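Local coordinates for possible substrate binding protein of ABC transporter system (Rhodopseudomonas palustris, PDB 3N0X) that probably serves as the periplasmic binding protein of an ABC transporter, capturing branched-chain amino acids or related substrates for uptake, at residues A[255-269]-A[316-328]. Numbering follows the deposited sequence.
Sequences YYYYDIPKNPINEWL and GMEFDTPKGKMVF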
ATOM      1  N   TYR A 255      -3.213  -1.617  -4.980  1.00 11.71           N
ATOM      2  CA  TYR A 255      -2.219  -0.547  -4.903  1.00 12.48           C
ATOM      3  C   TYR A 255      -1.373  -0.470  -6.186  1.00 11.78           C
ATOM      4  O   TYR A 255      -0.955   0.605  -6.605  1.00 11.96           O
ATOM      5  CB  TYR A 255      -1.308  -0.842  -3.679  1.00 12.30           C
ATOM      6  CG  TYR A 255       0.029  -0.107  -3.623  1.00 11.92           C
ATOM      7  CD1 TYR A 255       0.123   1.255  -3.318  1.00 11.83           C
ATOM      8  CD2 TYR A 255       1.187  -0.790  -3.830  1.00 11.53           C
ATOM      9  CE1 TYR A 255       1.358   1.898  -3.247  1.00 11.00           C
ATOM     10  CE2 TYR A 255       2.407  -0.144  -3.827  1.00 12.88           C
ATOM     11  CZ  TYR A 255       2.497   1.189  -3.491  1.00 15.69           C
ATOM     12  OH  TYR A 255       3.732   1.804  -3.428  1.00 14.72           O
ATOM     13  N   TYR A 256      -1.076  -1.618  -6.770  1.00 10.09           N
ATOM     14  CA  TYR A 256      -0.169  -1.711  -7.902  1.00 11.57           C
ATOM     15  C   TYR A 256      -0.275  -3.070  -8.588  1.00 12.65           C
ATOM     16  O   TYR A 256      -0.538  -4.083  -7.954  1.00 15.83           O
ATOM     17  CB  TYR A 256       1.283  -1.506  -7.451  1.00 10.69           C
ATOM     18  CG  TYR A 256       2.324  -1.437  -8.579  1.00 11.06           C
ATOM     19  CD1 TYR A 256       2.496  -0.284  -9.359  1.00 11.88           C
ATOM     20  CD2 TYR A 256       3.167  -2.516  -8.828  1.00 11.95           C
ATOM     21  CE1 TYR A 256       3.473  -0.242 -10.353  1.00 12.19           C
ATOM     22  CE2 TYR A 256       4.130  -2.482  -9.803  1.00 10.95           C
ATOM     23  CZ  TYR A 256       4.254  -1.337 -10.593  1.00 12.16           C
ATOM     24  OH  TYR A 256       5.232  -1.336 -11.564  1.00 13.39           O
ATOM     25  N   TYR A 257      -0.078  -3.064  -9.902  1.00 13.42           N
ATOM     26  CA  TYR A 257       0.203  -4.274 -10.702  1.00 12.91           C
ATOM     27  C   TYR A 257       1.047  -3.744 -11.846  1.00 12.64           C
ATOM     28  O   TYR A 257       0.669  -2.760 -12.460  1.00 12.64           O
ATOM     29  CB  TYR A 257      -1.070  -4.994 -11.169  1.00 12.16           C
ATOM     30  CG  TYR A 257      -0.776  -6.213 -11.992  1.00 13.02           C
ATOM     31  CD1 TYR A 257      -0.385  -7.387 -11.381  1.00 13.58           C
ATOM     32  CD2 TYR A 257      -0.853  -6.188 -13.366  1.00 13.87           C
ATOM     33  CE1 TYR A 257      -0.092  -8.517 -12.130  1.00 16.21           C
ATOM     34  CE2 TYR A 257      -0.588  -7.294 -14.127  1.00 13.53           C
ATOM     35  CZ  TYR A 257      -0.191  -8.451 -13.513  1.00 14.20           C
ATOM     36  OH  TYR A 257       0.120  -9.538 -14.296  1.00 16.28           O
ATOM     37  N   TYR A 258       2.182  -4.377 -12.108  1.00 13.56           N
ATOM     38  CA  TYR A 258       3.176  -3.813 -13.021  0.50 14.23           C
ATOM     39  C   TYR A 258       2.633  -3.383 -14.380  1.00 13.84           C
ATOM     40  O   TYR A 258       3.082  -2.383 -14.927  1.00 13.65           O
ATOM     41  CB  TYR A 258       4.372  -4.759 -13.202  0.50 14.54           C
ATOM     42  CG  TYR A 258       4.071  -6.102 -13.838  0.50 14.39           C
ATOM     43  CD1 TYR A 258       3.588  -7.162 -13.079  0.50 13.66           C
ATOM     44  CD2 TYR A 258       4.309  -6.316 -15.185  0.50 19.28           C
ATOM     45  CE1 TYR A 258       3.324  -8.414 -13.666  0.50 15.66           C
ATOM     46  CE2 TYR A 258       4.055  -7.558 -15.779  0.50 14.25           C
ATOM     47  CZ  TYR A 258       3.558  -8.599 -15.016  0.50 19.22           C
ATOM     48  OH  TYR A 258       3.281  -9.828 -15.627  0.50 15.54           O
ATOM     49  N   ASP A 259       1.699  -4.153 -14.938  1.00 12.14           N
ATOM     50  CA  ASP A 259       1.265  -3.914 -16.314  0.60 13.21           C
ATOM     51  C   ASP A 259       0.118  -2.934 -16.385  1.00 14.82           C
ATOM     52  O   ASP A 259      -0.332  -2.610 -17.476  1.00 17.05           O
ATOM     53  CB  ASP A 259       0.881  -5.231 -17.017  0.60 13.86           C
ATOM     54  CG  ASP A 259       0.949  -5.142 -18.559  0.60 18.24           C
ATOM     55  OD1 ASP A 259       1.916  -4.564 -19.084  0.60 16.36           O
ATOM     56  OD2 ASP A 259       0.054  -5.698 -19.245  0.60 22.60           O
ATOM     57  N   ILE A 260      -0.366  -2.422 -15.239  1.00 14.71           N
ATOM     58  CA  ILE A 260      -1.465  -1.455 -15.303  1.00 14.52           C
ATOM     59  C   ILE A 260      -1.064   0.008 -15.590  1.00 16.39           C
ATOM     60  O   ILE A 260      -1.561   0.610 -16.547  1.00 17.60           O
ATOM     61  CB  ILE A 260      -2.421  -1.552 -14.089  1.00 14.24           C
ATOM     62  CG1 ILE A 260      -3.211  -2.871 -14.149  1.00 14.47           C
ATOM     63  CG2 ILE A 260      -3.403  -0.386 -14.034  1.00 15.15           C
ATOM     64  CD1 ILE A 260      -4.186  -3.049 -12.987  1.00 15.63           C
ATOM     65  N   PRO A 261      -0.158   0.608 -14.795  1.00 15.57           N
ATOM     66  CA  PRO A 261       0.077   2.036 -15.031  1.00 15.04           C
ATOM     67  C   PRO A 261       0.865   2.263 -16.310  1.00 17.30           C
ATOM     68  O   PRO A 261       1.881   1.587 -16.557  1.00 17.75           O
ATOM     69  CB  PRO A 261       0.914   2.481 -13.826  1.00 15.07           C
ATOM     70  CG  PRO A 261       0.671   1.371 -12.771  1.00 14.09           C
ATOM     71  CD  PRO A 261       0.537   0.135 -13.586  1.00 13.86           C
ATOM     72  N   LYS A 262       0.366   3.210 -17.112  1.00 20.14           N
ATOM     73  CA  LYS A 262       0.960   3.584 -18.377  1.00 21.15           C
ATOM     74  C   LYS A 262       1.442   5.025 -18.269  1.00 22.27           C
ATOM     75  O   LYS A 262       0.684   6.015 -18.365  1.00 23.93           O
ATOM     76  CB  LYS A 262      -0.053   3.409 -19.521  1.00 21.83           C
ATOM     77  CG  LYS A 262      -0.643   2.032 -19.644  1.00 22.93           C
ATOM     78  CD  LYS A 262       0.379   0.971 -19.837  1.00 23.95           C
ATOM     79  CE  LYS A 262      -0.233  -0.407 -19.888  1.00 25.93           C
ATOM     80  NZ  LYS A 262       0.796  -1.483 -19.922  1.00 23.07           N
ATOM     81  N   ASN A 263       2.715   5.140 -17.954  1.00 19.47           N
ATOM     82  CA  ASN A 263       3.361   6.415 -17.837  1.00 17.37           C
ATOM     83  C   ASN A 263       4.866   6.158 -18.019  1.00 17.95           C
ATOM     84  O   ASN A 263       5.306   5.022 -17.906  1.00 18.75           O
ATOM     85  CB  ASN A 263       3.036   7.096 -16.514  1.00 17.46           C
ATOM     86  CG  ASN A 263       3.538   6.309 -15.311  1.00 15.46           C
ATOM     87  OD1 ASN A 263       4.757   6.199 -15.095  1.00 14.55           O
ATOM     88  ND2 ASN A 263       2.613   5.744 -14.558  1.00 14.21           N
ATOM     89  N   PRO A 264       5.636   7.202 -18.340  1.00 19.58           N
ATOM     90  CA  PRO A 264       7.038   7.020 -18.679  1.00 18.78           C
ATOM     91  C   PRO A 264       7.869   6.401 -17.560  1.00 17.56           C
ATOM     92  O   PRO A 264       8.823   5.706 -17.831  1.00 16.99           O
ATOM     93  CB  PRO A 264       7.509   8.444 -18.977  1.00 21.98           C
ATOM     94  CG  PRO A 264       6.305   9.127 -19.503  1.00 25.83           C
ATOM     95  CD  PRO A 264       5.164   8.554 -18.688  1.00 22.89           C
ATOM     96  N   ILE A 265       7.515   6.701 -16.321  1.00 15.33           N
ATOM     97  CA  ILE A 265       8.274   6.210 -15.202  1.00 14.26           C
ATOM     98  C   ILE A 265       8.048   4.729 -15.082  1.00 11.96           C
ATOM     99  O   ILE A 265       9.015   3.975 -14.967  1.00 13.57           O
ATOM    100  CB  ILE A 265       7.893   6.926 -13.904  1.00 14.24           C
ATOM    101  CG1 ILE A 265       8.223   8.422 -14.054  1.00 20.52           C
ATOM    102  CG2 ILE A 265       8.629   6.319 -12.763  1.00 14.42           C
ATOM    103  CD1 ILE A 265       8.261   9.196 -12.709  1.00 20.83           C
ATOM    104  N   ASN A 266       6.796   4.308 -15.020  1.00 11.57           N
ATOM    105  CA  ASN A 266       6.517   2.880 -14.910  1.00 11.46           C
ATOM    106  C   ASN A 266       7.034   2.082 -16.114  1.00 14.37           C
ATOM    107  O   ASN A 266       7.484   0.951 -15.981  1.00 15.41           O
ATOM    108  CB  ASN A 266       5.041   2.566 -14.664  1.00 11.45           C
ATOM    109  CG  ASN A 266       4.857   1.177 -14.093  1.00 12.71           C
ATOM    110  OD1 ASN A 266       5.514   0.825 -13.095  1.00 12.54           O
ATOM    111  ND2 ASN A 266       3.965   0.390 -14.708  1.00 12.30           N
ATOM    112  N   GLU A 267       6.946   2.686 -17.298  1.00 14.96           N
ATOM    113  CA  GLU A 267       7.468   2.047 -18.510  1.00 15.35           C
ATOM    114  C   GLU A 267       8.946   1.714 -18.362  1.00 14.34           C
ATOM    115  O   GLU A 267       9.359   0.578 -18.610  1.00 16.02           O
ATOM    116  CB  GLU A 267       7.194   2.942 -19.735  1.00 16.54           C
ATOM    117  CG  GLU A 267       7.916   2.576 -21.026  1.00 26.87           C
ATOM    118  CD  GLU A 267       7.311   1.432 -21.785  1.00 38.56           C
ATOM    119  OE1 GLU A 267       6.255   0.893 -21.362  1.00 41.22           O
ATOM    120  OE2 GLU A 267       7.928   1.075 -22.835  1.00 43.26           O
ATOM    121  N   TRP A 268       9.724   2.692 -17.919  1.00 13.99           N
ATOM    122  CA  TRP A 268      11.158   2.491 -17.691  1.00 14.88           C
ATOM    123  C   TRP A 268      11.398   1.442 -16.595  1.00 14.26           C
ATOM    124  O   TRP A 268      12.194   0.507 -16.748  1.00 14.35           O
ATOM    125  CB  TRP A 268      11.838   3.833 -17.351  1.00 14.36           C
ATOM    126  CG  TRP A 268      13.308   3.666 -17.154  1.00 12.87           C
ATOM    127  CD1 TRP A 268      14.265   3.594 -18.136  1.00 16.08           C
ATOM    128  CD2 TRP A 268      14.001   3.536 -15.917  1.00 11.87           C
ATOM    129  NE1 TRP A 268      15.502   3.405 -17.580  1.00 18.82           N
ATOM    130  CE2 TRP A 268      15.374   3.372 -16.214  1.00 16.91           C
ATOM    131  CE3 TRP A 268      13.596   3.508 -14.587  1.00 15.38           C
ATOM    132  CZ2 TRP A 268      16.336   3.194 -15.224  1.00 18.80           C
ATOM    133  CZ3 TRP A 268      14.562   3.337 -13.598  1.00 15.79           C
ATOM    134  CH2 TRP A 268      15.914   3.196 -13.920  1.00 15.41           C
ATOM    135  N   LEU A 269      10.675   1.582 -15.498  1.00 13.14           N
ATOM    136  CA  LEU A 269      10.854   0.681 -14.358  1.00 11.88           C
ATOM    137  C   LEU A 269      10.586  -0.768 -14.762  1.00 12.42           C
ATOM    138  O   LEU A 269      11.409  -1.641 -14.468  1.00 13.65           O
ATOM    139  CB  LEU A 269       9.947   1.101 -13.222  1.00 11.68           C
ATOM    140  CG  LEU A 269       9.937   0.091 -12.045  1.00 10.42           C
ATOM    141  CD1 LEU A 269      11.285  -0.097 -11.386  1.00 12.39           C
ATOM    142  CD2 LEU A 269       8.899   0.575 -11.016  1.00 12.83           C
ATOM    143  N   GLY A 316       1.701  19.448   0.839  1.00 17.66           N
ATOM    144  CA  GLY A 316       0.962  19.811  -0.384  1.00 17.23           C
ATOM    145  C   GLY A 316       1.747  19.548  -1.672  1.00 17.63           C
ATOM    146  O   GLY A 316       1.292  19.946  -2.746  1.00 19.01           O
HETATM  147  N   MSE A 317       2.917  18.930  -1.556  1.00 16.39           N
HETATM  148  CA  MSE A 317       3.830  18.747  -2.687  1.00 15.97           C
HETATM  149  C   MSE A 317       3.404  17.588  -3.581  1.00 15.87           C
HETATM  150  O   MSE A 317       3.288  16.452  -3.109  1.00 15.65           O
HETATM  151  CB  MSE A 317       5.257  18.484  -2.207  1.00 15.85           C
HETATM  152  CG  MSE A 317       6.312  18.577  -3.307  1.00 16.09           C
HETATM  153 SE   MSE A 317       8.050  18.032  -2.657  0.75 14.79          SE
HETATM  154  CE  MSE A 317       7.778  16.168  -2.691  1.00 14.90           C
ATOM    155  N   GLU A 318       3.293  17.868  -4.876  1.00 15.79           N
ATOM    156  CA  GLU A 318       3.093  16.833  -5.903  1.00 15.97           C
ATOM    157  C   GLU A 318       4.427  16.244  -6.334  1.00 15.01           C
ATOM    158  O   GLU A 318       5.455  16.940  -6.351  1.00 17.02           O
ATOM    159  CB  GLU A 318       2.393  17.425  -7.119  1.00 17.76           C
ATOM    160  CG  GLU A 318       1.045  18.027  -6.815  1.00 26.10           C
ATOM    161  CD  GLU A 318       0.226  18.402  -8.070  1.00 35.50           C
ATOM    162  OE1 GLU A 318       0.787  18.393  -9.194  1.00 34.47           O
ATOM    163  OE2 GLU A 318      -0.985  18.710  -7.904  1.00 42.10           O
ATOM    164  N   PHE A 319       4.443  14.936  -6.631  1.00 14.18           N
ATOM    165  CA  PHE A 319       5.607  14.330  -7.187  1.00 13.57           C
ATOM    166  C   PHE A 319       5.218  13.171  -8.105  1.00 14.17           C
ATOM    167  O   PHE A 319       4.144  12.587  -7.935  1.00 15.02           O
ATOM    168  CB  PHE A 319       6.583  13.870  -6.078  1.00 13.36           C
ATOM    169  CG  PHE A 319       5.984  12.953  -5.036  1.00 14.51           C
ATOM    170  CD1 PHE A 319       5.144  13.452  -4.047  1.00 14.64           C
ATOM    171  CD2 PHE A 319       6.305  11.596  -5.011  1.00 13.27           C
ATOM    172  CE1 PHE A 319       4.615  12.650  -3.088  1.00 14.21           C
ATOM    173  CE2 PHE A 319       5.763  10.759  -4.074  1.00 13.26           C
ATOM    174  CZ  PHE A 319       4.886  11.263  -3.096  1.00 13.06           C
ATOM    175  N   ASP A 320       6.098  12.858  -9.040  1.00 13.78           N
ATOM    176  CA  ASP A 320       5.841  11.845 -10.057  1.00 12.40           C
ATOM    177  C   ASP A 320       6.398  10.507  -9.585  1.00 14.81           C
ATOM    178  O   ASP A 320       7.458  10.426  -8.934  1.00 14.74           O
ATOM    179  CB  ASP A 320       6.501  12.239 -11.383  1.00 13.98           C
ATOM    180  CG  ASP A 320       5.938  13.496 -11.968  1.00 23.32           C
ATOM    181  OD1 ASP A 320       4.694  13.675 -11.914  1.00 27.93           O
ATOM    182  OD2 ASP A 320       6.764  14.269 -12.509  1.00 28.42           O
ATOM    183  N   THR A 321       5.646   9.442  -9.880  1.00 13.67           N
ATOM    184  CA  THR A 321       5.992   8.105  -9.413  1.00 12.73           C
ATOM    185  C   THR A 321       5.625   7.068 -10.494  1.00 11.88           C
ATOM    186  O   THR A 321       4.999   7.417 -11.508  1.00 13.42           O
ATOM    187  CB  THR A 321       5.208   7.737  -8.126  1.00 13.16           C
ATOM    188  OG1 THR A 321       3.866   7.447  -8.477  1.00 13.99           O
ATOM    189  CG2 THR A 321       5.240   8.852  -7.064  1.00 12.88           C
ATOM    190  N   PRO A 322       5.954   5.778 -10.267  1.00 12.04           N
ATOM    191  CA  PRO A 322       5.453   4.787 -11.219  1.00 11.55           C
ATOM    192  C   PRO A 322       3.939   4.678 -11.288  1.00 12.42           C
ATOM    193  O   PRO A 322       3.410   4.055 -12.210  1.00 13.69           O
ATOM    194  CB  PRO A 322       6.026   3.443 -10.687  1.00 12.99           C
ATOM    195  CG  PRO A 322       7.267   3.865  -9.916  1.00 13.94           C
ATOM    196  CD  PRO A 322       6.895   5.173  -9.303  1.00 12.74           C
ATOM    197  N   LYS A 323       3.247   5.225 -10.289  1.00 12.21           N
ATOM    198  CA  LYS A 323       1.803   5.273 -10.274  1.00 13.14           C
ATOM    199  C   LYS A 323       1.244   6.620 -10.746  1.00 13.39           C
ATOM    200  O   LYS A 323       0.070   6.963 -10.488  1.00 14.60           O
ATOM    201  CB  LYS A 323       1.282   4.975  -8.865  1.00 12.66           C
ATOM    202  CG  LYS A 323       1.569   3.585  -8.324  1.00 15.21           C
ATOM    203  CD  LYS A 323       0.998   3.343  -6.923  1.00 12.75           C
ATOM    204  CE  LYS A 323      -0.413   3.794  -6.825  1.00 12.57           C
ATOM    205  NZ  LYS A 323      -1.139   3.307  -5.625  1.00 10.96           N
ATOM    206  N   GLY A 324       2.078   7.405 -11.418  1.00 14.16           N
ATOM    207  CA  GLY A 324       1.722   8.735 -11.841  1.00 14.70           C
ATOM    208  C   GLY A 324       1.844   9.682 -10.660  1.00 15.17           C
ATOM    209  O   GLY A 324       2.673   9.484  -9.758  1.00 14.73           O
ATOM    210  N   LYS A 325       0.983  10.672 -10.633  1.00 15.77           N
ATOM    211  CA  LYS A 325       1.082  11.749  -9.660  0.50 15.84           C
ATOM    212  C   LYS A 325       0.694  11.296  -8.258  1.00 15.04           C
ATOM    213  O   LYS A 325      -0.352  10.688  -8.079  1.00 14.91           O
ATOM    214  CB  LYS A 325       0.158  12.894 -10.066  0.50 17.57           C
ATOM    215  CG  LYS A 325       0.292  14.126  -9.173  0.50 16.09           C
HETATM  216  N   MSE A 326       1.515  11.640  -7.279  1.00 12.72           N
HETATM  217  CA  MSE A 326       1.153  11.530  -5.855  1.00 13.14           C
HETATM  218  C   MSE A 326       1.225  12.945  -5.263  1.00 14.13           C
HETATM  219  O   MSE A 326       1.885  13.802  -5.814  1.00 14.07           O
HETATM  220  CB  MSE A 326       2.059  10.580  -5.099  1.00 14.64           C
HETATM  221  CG  MSE A 326       1.892   9.130  -5.476  1.00 13.34           C
HETATM  222 SE   MSE A 326       2.743   8.024  -4.202  0.75 11.23          SE
HETATM  223  CE  MSE A 326       2.551   6.395  -5.123  1.00 12.72           C
ATOM    224  N   VAL A 327       0.515  13.173  -4.152  1.00 13.61           N
ATOM    225  CA  VAL A 327       0.602  14.456  -3.470  0.50 13.54           C
ATOM    226  C   VAL A 327       0.599  14.218  -1.962  1.00 14.27           C
ATOM    227  O   VAL A 327      -0.236  13.491  -1.425  1.00 14.17           O
ATOM    228  CB  VAL A 327      -0.491  15.482  -3.944  0.50 14.36           C
ATOM    229  CG1 VAL A 327      -1.941  14.965  -3.721  0.50 11.40           C
ATOM    230  CG2 VAL A 327      -0.280  16.843  -3.282  0.50 15.86           C
ATOM    231  N   PHE A 328       1.558  14.829  -1.268  1.00 13.83           N
ATOM    232  CA  PHE A 328       1.543  14.768   0.202  1.00 13.21           C
ATOM    233  C   PHE A 328       0.492  15.743   0.707  1.00 12.48           C
ATOM    234  O   PHE A 328       0.623  16.950   0.576  1.00 16.19           O
ATOM    235  CB  PHE A 328       2.859  15.156   0.837  1.00 14.28           C
ATOM    236  CG  PHE A 328       3.965  14.141   0.682  1.00 11.82           C
ATOM    237  CD1 PHE A 328       3.836  12.810   1.098  1.00 14.60           C
ATOM    238  CD2 PHE A 328       5.185  14.540   0.169  1.00 15.23           C
ATOM    239  CE1 PHE A 328       4.860  11.934   0.985  1.00 14.10           C
ATOM    240  CE2 PHE A 328       6.254  13.641   0.078  1.00 15.05           C
ATOM    241  CZ  PHE A 328       6.105  12.344   0.474  1.00 14.29           C
TER
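Pro322, at the tip of the hairpin formed by strands 318-321 and 324-328, packs against the N-terminal two turns of helix 264-277. Its CG sits 3.8 Å from Leu269 CD2 and 4.0 Å from Ile265 CG2, while its CB meets the amide oxygen of Asn266. Asn263 ND2 comes over the Pro322 carbonyl and donates to its O at 3.0 Å in an almost straight bond (179°), well out of the carbonyl plane. With CG tucked between backbone N and carbonyl carbon (chi1 63°), the Asn263 amide can also turn OD1 back to Asn266 N (2.8 Å), capping the helix. Asn266 OD1 accepts a hydrogen bond from Tyr256 OH at 2.7 Å, in the carbonyl plane and on a lone pair, and its ND2 reaches the carbonyls of Tyr258 and Pro261. Replacing this asparagine by alanine would remove both ends of the amide, which is likely to leave the Tyr256 hydroxyl without this acceptor and the 258-261 turn less firmly tied to the helix. Farther along, Lys323 bends at chi3 (47°), laying CD over one face of the Tyr255 ring and bringing NZ to Tyr255 O (2.9 Å); Ser338 O and Gln337 OE1 share that ammonium. Packing thins toward Asp320, on the solvent side, where the contact is limited to its CB against Ile265 CD1. A type I turn with an ST turn at Thr321 thus docks a beta-hairpin on an Asn-capped helix start within the periplasmic-binding-protein fold.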